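Long-range contact in Thiol:disulfide interchange protein DsbA (Pseudomonas aeruginosa, PDB 4ZL8), which probably introduces disulfide bonds into other proteins in the periplasm by handing over its own redox-active disulfide: residues T46-V58 against E173-R187. The protein carries 1 engineered substitution. Numbering follows the deposited sequence. Where two conformers were deposited one is given.
Sequences TIVPWSEKLPADV and EETLKLADYLIEKER
Two helices on the same side of the central sheet of the thioredoxin fold meet here: the helix that begins with the CxxC motif, near its C-terminal end, and the last helix of the chain. The axes of 46-52 and 173-187 run roughly parallel, 27° apart, and approach to 10.4 Å. Trp50 bridges the gap. With its CG anti to the backbone N (chi1 173°), the indole reaches across to the second helix, where Leu176 lies over one face, its CB 4.0 Å from the centroid of the Trp50 five-membered ring in a CH-pi contact. Leu54 CD2 covers the opposite face near the rim, so the flat ring is sandwiched between branched aliphatic chains. Ala179, small enough to let the six-membered ring approach the helix, sets CB 3.7 Å from Trp50 CZ2. At the ring's edge Trp50 NE1 donates to Asp180 OD1 (2.9 Å), a bent bond of 145° that gives the indole N-H an acceptor and helps fix the ring's rotation. Thr46 offers a methyl: its CG2 presses tightly on Leu176 CD1 at 3.4 Å.

At the other end Arg187 grips Asp57 side-on: NE to OD2 (2.7 Å) and NH2 to OD1 (2.9 Å), the two planes nearly coplanar. Glu184 OE1 forms a salt bridge with Arg187 NH1. Beside this pair, Val58 CG2 packs on Ile183 CG2 at 3.8 Å, both residues branched, apolar and buried.

Trp50, Val58 and Ile183 all touch Val29 of strand 27-33, while Ile47 and Leu54 lean on Phe60 of strand 58-64 and Leu182 on strand 162-165, seating both helices against the sheet.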
loop_
_atom_site.group_PDB
_atom_site.type_symbol
_atom_site.label_atom_id
_atom_site.label_comp_id
_atom_site.label_asym_id
_atom_site.label_seq_id
_atom_site.Cartn_x
_atom_site.Cartn_y
_atom_site.Cartn_z
ATOM N N THR A 46 8.755 -9.884 -4.471
ATOM C CA THR A 46 9.436 -9.996 -3.179
ATOM C C THR A 46 8.446 -9.807 -2.027
ATOM O O THR A 46 8.375 -10.636 -1.112
ATOM C CB THR A 46 10.580 -8.974 -3.090
ATOM O OG1 THR A 46 11.542 -9.253 -4.124
ATOM C CG2 THR A 46 11.287 -9.056 -1.747
ATOM N N ILE A 47 7.652 -8.748 -2.080
ATOM C CA ILE A 47 6.813 -8.401 -0.945
ATOM C C ILE A 47 5.541 -9.262 -0.887
ATOM O O ILE A 47 5.053 -9.565 0.189
ATOM C CB ILE A 47 6.485 -6.875 -0.909
ATOM C CG1 ILE A 47 5.864 -6.527 0.441
ATOM C CG2 ILE A 47 5.574 -6.439 -2.082
ATOM C CD1 ILE A 47 5.744 -5.065 0.690
ATOM N N VAL A 48 5.011 -9.689 -2.025
ATOM C CA VAL A 48 3.774 -10.469 -2.001
ATOM C C VAL A 48 3.900 -11.768 -1.194
ATOM O O VAL A 48 3.140 -11.974 -0.243
ATOM C CB VAL A 48 3.217 -10.715 -3.419
ATOM C CG1 VAL A 48 2.070 -11.742 -3.388
ATOM C CG2 VAL A 48 2.711 -9.399 -4.038
ATOM N N PRO A 49 4.837 -12.657 -1.540
ATOM C CA PRO A 49 4.842 -13.901 -0.764
ATOM C C PRO A 49 5.168 -13.662 0.709
ATOM O O PRO A 49 4.641 -14.347 1.596
ATOM C CB PRO A 49 5.926 -14.752 -1.438
ATOM C CG PRO A 49 6.769 -13.785 -2.221
ATOM C CD PRO A 49 5.892 -12.615 -2.570
ATOM N N TRP A 50 6.030 -12.700 0.992
ATOM C CA TRP A 50 6.360 -12.371 2.381
ATOM C C TRP A 50 5.122 -11.911 3.139
ATOM O O TRP A 50 4.874 -12.323 4.287
ATOM C CB TRP A 50 7.438 -11.275 2.379
ATOM C CG TRP A 50 7.793 -10.685 3.733
ATOM C CD1 TRP A 50 8.712 -11.168 4.603
ATOM C CD2 TRP A 50 7.265 -9.498 4.327
ATOM N NE1 TRP A 50 8.788 -10.363 5.724
ATOM C CE2 TRP A 50 7.900 -9.333 5.580
ATOM C CE3 TRP A 50 6.311 -8.557 3.923
ATOM C CZ2 TRP A 50 7.615 -8.257 6.433
ATOM C CZ3 TRP A 50 6.030 -7.482 4.771
ATOM C CH2 TRP A 50 6.686 -7.344 6.010
ATOM N N SER A 51 4.313 -11.082 2.500
ATOM C CA SER A 51 3.135 -10.518 3.151
ATOM C C SER A 51 2.110 -11.607 3.471
ATOM O O SER A 51 1.360 -11.488 4.450
ATOM C CB SER A 51 2.505 -9.422 2.295
ATOM O OG SER A 51 1.851 -9.944 1.157
ATOM N N GLU A 52 2.104 -12.685 2.698
ATOM C CA GLU A 52 1.119 -13.741 2.879
ATOM C C GLU A 52 1.503 -14.695 4.010
ATOM O O GLU A 52 0.673 -15.494 4.468
ATOM C CB GLU A 52 0.906 -14.489 1.559
ATOM C CG GLU A 52 0.234 -13.630 0.504
ATOM C CD GLU A 52 0.151 -14.287 -0.852
ATOM O OE1 GLU A 52 0.716 -15.387 -1.030
ATOM O OE2 GLU A 52 -0.480 -13.682 -1.746
ATOM N N LYS A 53 2.744 -14.600 4.486
ATOM C CA LYS A 53 3.232 -15.499 5.525
ATOM C C LYS A 53 3.430 -14.844 6.884
ATOM O O LYS A 53 4.035 -15.447 7.771
ATOM C CB LYS A 53 4.557 -16.114 5.088
ATOM C CG LYS A 53 4.425 -16.983 3.854
ATOM C CD LYS A 53 5.784 -17.350 3.297
ATOM C CE LYS A 53 5.681 -17.826 1.854
ATOM N NZ LYS A 53 7.007 -17.806 1.172
ATOM N N LEU A 54 2.912 -13.638 7.066
ATOM C CA LEU A 54 3.094 -12.925 8.330
ATOM C C LEU A 54 2.246 -13.563 9.423
ATOM O O LEU A 54 1.249 -14.205 9.134
ATOM C CB LEU A 54 2.747 -11.452 8.180
ATOM C CG LEU A 54 3.692 -10.681 7.242
ATOM C CD1 LEU A 54 3.073 -9.355 6.794
ATOM C CD2 LEU A 54 4.991 -10.440 7.952
ATOM N N PRO A 55 2.669 -13.415 10.680
ATOM C CA PRO A 55 1.949 -14.056 11.783
ATOM C C PRO A 55 0.686 -13.293 12.176
ATOM O O PRO A 55 0.389 -12.232 11.651
ATOM C CB PRO A 55 2.974 -14.046 12.925
ATOM C CG PRO A 55 3.839 -12.911 12.628
ATOM C CD PRO A 55 3.937 -12.816 11.137
ATOM N N ALA A 56 -0.037 -13.870 13.119
ATOM C CA ALA A 56 -1.407 -13.466 13.408
ATOM C C ALA A 56 -1.494 -12.102 14.075
ATOM O O ALA A 56 -2.566 -11.501 14.068
ATOM C CB ALA A 56 -2.099 -14.494 14.252
ATOM N N ASP A 57 -0.397 -11.589 14.632
ATOM C CA ASP A 57 -0.428 -10.288 15.287
ATOM C C ASP A 57 0.084 -9.168 14.404
ATOM O O ASP A 57 0.286 -8.064 14.887
ATOM C CB ASP A 57 0.346 -10.301 16.618
ATOM C CG ASP A 57 1.832 -10.627 16.455
ATOM O OD1 ASP A 57 2.219 -11.180 15.411
ATOM O OD2 ASP A 57 2.600 -10.370 17.415
ATOM N N VAL A 58 0.283 -9.444 13.113
ATOM C CA VAL A 58 0.735 -8.427 12.175
ATOM C C VAL A 58 -0.399 -8.145 11.186
ATOM O O VAL A 58 -1.077 -9.050 10.734
ATOM C CB VAL A 58 1.981 -8.914 11.431
ATOM C CG1 VAL A 58 2.386 -7.929 10.350
ATOM C CG2 VAL A 58 3.118 -9.139 12.419
ATOM N N GLU A 173 15.345 -7.624 -0.606
ATOM C CA GLU A 173 15.346 -8.600 0.489
ATOM C C GLU A 173 15.615 -7.904 1.796
ATOM O O GLU A 173 15.031 -8.232 2.837
ATOM C CB GLU A 173 16.481 -9.621 0.343
ATOM C CG GLU A 173 16.600 -10.390 -0.945
ATOM C CD GLU A 173 17.970 -11.056 -1.063
ATOM O OE1 GLU A 173 18.482 -11.159 -2.188
ATOM O OE2 GLU A 173 18.536 -11.469 -0.023
ATOM N N GLU A 174 16.568 -6.984 1.756
ATOM C CA GLU A 174 16.976 -6.260 2.948
ATOM C C GLU A 174 15.789 -5.485 3.517
ATOM O O GLU A 174 15.669 -5.327 4.726
ATOM C CB GLU A 174 18.127 -5.298 2.619
ATOM C CG GLU A 174 19.458 -5.967 2.312
ATOM C CD GLU A 174 19.562 -6.541 0.906
ATOM O OE1 GLU A 174 18.641 -6.363 0.076
ATOM O OE2 GLU A 174 20.606 -7.170 0.608
ATOM N N THR A 175 14.915 -4.974 2.646
ATOM C CA THR A 175 13.731 -4.238 3.083
ATOM C C THR A 175 12.821 -5.119 3.948
ATOM O O THR A 175 12.283 -4.669 4.984
ATOM C CB THR A 175 12.955 -3.688 1.868
ATOM O OG1 THR A 175 13.813 -2.822 1.122
ATOM C CG2 THR A 175 11.744 -2.882 2.271
ATOM N N LEU A 176 12.638 -6.369 3.539
ATOM C CA LEU A 176 11.797 -7.293 4.299
ATOM C C LEU A 176 12.488 -7.750 5.574
ATOM O O LEU A 176 11.827 -7.927 6.604
ATOM C CB LEU A 176 11.498 -8.531 3.465
ATOM C CG LEU A 176 10.913 -8.413 2.065
ATOM C CD1 LEU A 176 10.670 -9.823 1.509
ATOM C CD2 LEU A 176 9.657 -7.609 2.087
ATOM N N LYS A 177 13.797 -7.962 5.538
ATOM C CA LYS A 177 14.509 -8.301 6.769
ATOM C C LYS A 177 14.406 -7.179 7.776
ATOM O O LYS A 177 14.256 -7.420 8.978
ATOM C CB LYS A 177 15.980 -8.593 6.491
ATOM C CG LYS A 177 16.241 -9.826 5.705
ATOM C CD LYS A 177 17.753 -10.039 5.529
ATOM C CE LYS A 177 18.038 -11.255 4.689
ATOM N NZ LYS A 177 19.492 -11.364 4.423
ATOM N N LEU A 178 14.512 -5.940 7.316
ATOM C CA LEU A 178 14.384 -4.796 8.199
ATOM C C LEU A 178 12.966 -4.716 8.749
ATOM O O LEU A 178 12.769 -4.490 9.956
ATOM C CB LEU A 178 14.812 -3.533 7.445
ATOM C CG LEU A 178 14.575 -2.216 8.177
ATOM C CD1 LEU A 178 15.250 -2.147 9.538
ATOM C CD2 LEU A 178 15.057 -1.071 7.298
ATOM N N ALA A 179 11.965 -4.943 7.908
ATOM C CA ALA A 179 10.588 -4.992 8.398
ATOM C C ALA A 179 10.450 -6.053 9.491
ATOM O O ALA A 179 9.836 -5.789 10.525
ATOM C CB ALA A 179 9.606 -5.271 7.274
ATOM N N ASP A 180 10.994 -7.236 9.252
ATOM C CA ASP A 180 10.906 -8.306 10.237
ATOM C C ASP A 180 11.524 -7.861 11.564
ATOM O O ASP A 180 10.973 -8.133 12.630
ATOM C CB ASP A 180 11.660 -9.541 9.738
ATOM C CG ASP A 180 10.921 -10.296 8.643
ATOM O OD1 ASP A 180 9.705 -10.102 8.487
ATOM O OD2 ASP A 180 11.588 -11.111 7.952
ATOM N N TYR A 181 12.706 -7.262 11.504
ATOM C CA TYR A 181 13.410 -6.760 12.683
ATOM C C TYR A 181 12.545 -5.773 13.464
ATOM O O TYR A 181 12.427 -5.858 14.689
ATOM C CB TYR A 181 14.708 -6.110 12.220
ATOM C CG TYR A 181 15.507 -5.365 13.246
ATOM C CD1 TYR A 181 16.532 -5.989 13.950
ATOM C CD2 TYR A 181 15.279 -4.015 13.466
ATOM C CE1 TYR A 181 17.298 -5.283 14.854
ATOM C CE2 TYR A 181 16.029 -3.303 14.359
ATOM C CZ TYR A 181 17.037 -3.929 15.051
ATOM O OH TYR A 181 17.802 -3.199 15.936
ATOM N N LEU A 182 11.920 -4.842 12.751
ATOM C CA LEU A 182 11.106 -3.819 13.395
ATOM C C LEU A 182 9.809 -4.397 13.954
ATOM O O LEU A 182 9.312 -3.965 15.002
ATOM C CB LEU A 182 10.856 -2.654 12.433
ATOM C CG LEU A 182 12.149 -1.915 12.099
ATOM C CD1 LEU A 182 11.872 -0.970 10.909
ATOM C CD2 LEU A 182 12.736 -1.160 13.264
ATOM N N ILE A 183 9.265 -5.397 13.283
ATOM C CA ILE A 183 8.126 -6.127 13.823
ATOM C C ILE A 183 8.505 -6.783 15.152
ATOM O O ILE A 183 7.760 -6.664 16.140
ATOM C CB ILE A 183 7.588 -7.182 12.835
ATOM C CG1 ILE A 183 6.921 -6.506 11.623
ATOM C CG2 ILE A 183 6.608 -8.110 13.518
ATOM C CD1 ILE A 183 6.751 -7.425 10.461
ATOM N N GLU A 184 9.654 -7.448 15.224
ATOM C CA GLU A 184 10.096 -8.029 16.488
ATOM C C GLU A 184 10.300 -6.966 17.570
ATOM O O GLU A 184 9.986 -7.187 18.729
ATOM C CB GLU A 184 11.383 -8.840 16.300
ATOM C CG GLU A 184 11.224 -10.093 15.429
ATOM C CD GLU A 184 10.410 -11.200 16.042
ATOM O OE1 GLU A 184 10.048 -11.158 17.241
ATOM O OE2 GLU A 184 10.110 -12.149 15.292
ATOM N N LYS A 185 10.814 -5.814 17.185
ATOM C CA LYS A 185 11.027 -4.715 18.122
ATOM C C LYS A 185 9.688 -4.339 18.764
ATOM O O LYS A 185 9.586 -4.172 19.991
ATOM C CB LYS A 185 11.648 -3.531 17.378
ATOM C CG LYS A 185 11.936 -2.325 18.254
ATOM C CD LYS A 185 12.654 -1.240 17.458
ATOM C CE LYS A 185 12.928 0.033 18.264
ATOM N NZ LYS A 185 14.002 -0.131 19.278
ATOM N N GLU A 186 8.666 -4.217 17.926
ATOM C CA GLU A 186 7.371 -3.802 18.412
ATOM C C GLU A 186 6.697 -4.924 19.212
ATOM O O GLU A 186 5.990 -4.648 20.181
ATOM C CB GLU A 186 6.503 -3.348 17.246
ATOM C CG GLU A 186 6.960 -2.055 16.607
ATOM C CD GLU A 186 6.972 -0.941 17.600
ATOM O OE1 GLU A 186 8.051 -0.570 18.085
ATOM O OE2 GLU A 186 5.875 -0.475 17.950
ATOM N N ARG A 187 6.913 -6.182 18.828
ATOM C CA ARG A 187 6.353 -7.300 19.588
ATOM C C ARG A 187 6.935 -7.365 20.994
ATOM O O ARG A 187 6.244 -7.735 21.945
ATOM C CB ARG A 187 6.570 -8.628 18.849
ATOM C CG ARG A 187 5.847 -9.797 19.477
ATOM C CD ARG A 187 5.978 -11.071 18.662
ATOM N NE ARG A 187 5.264 -10.986 17.385
ATOM C CZ ARG A 187 5.821 -10.988 16.174
ATOM N NH1 ARG A 187 7.145 -11.075 16.003
ATOM N NH2 ARG A 187 5.046 -10.916 15.112
#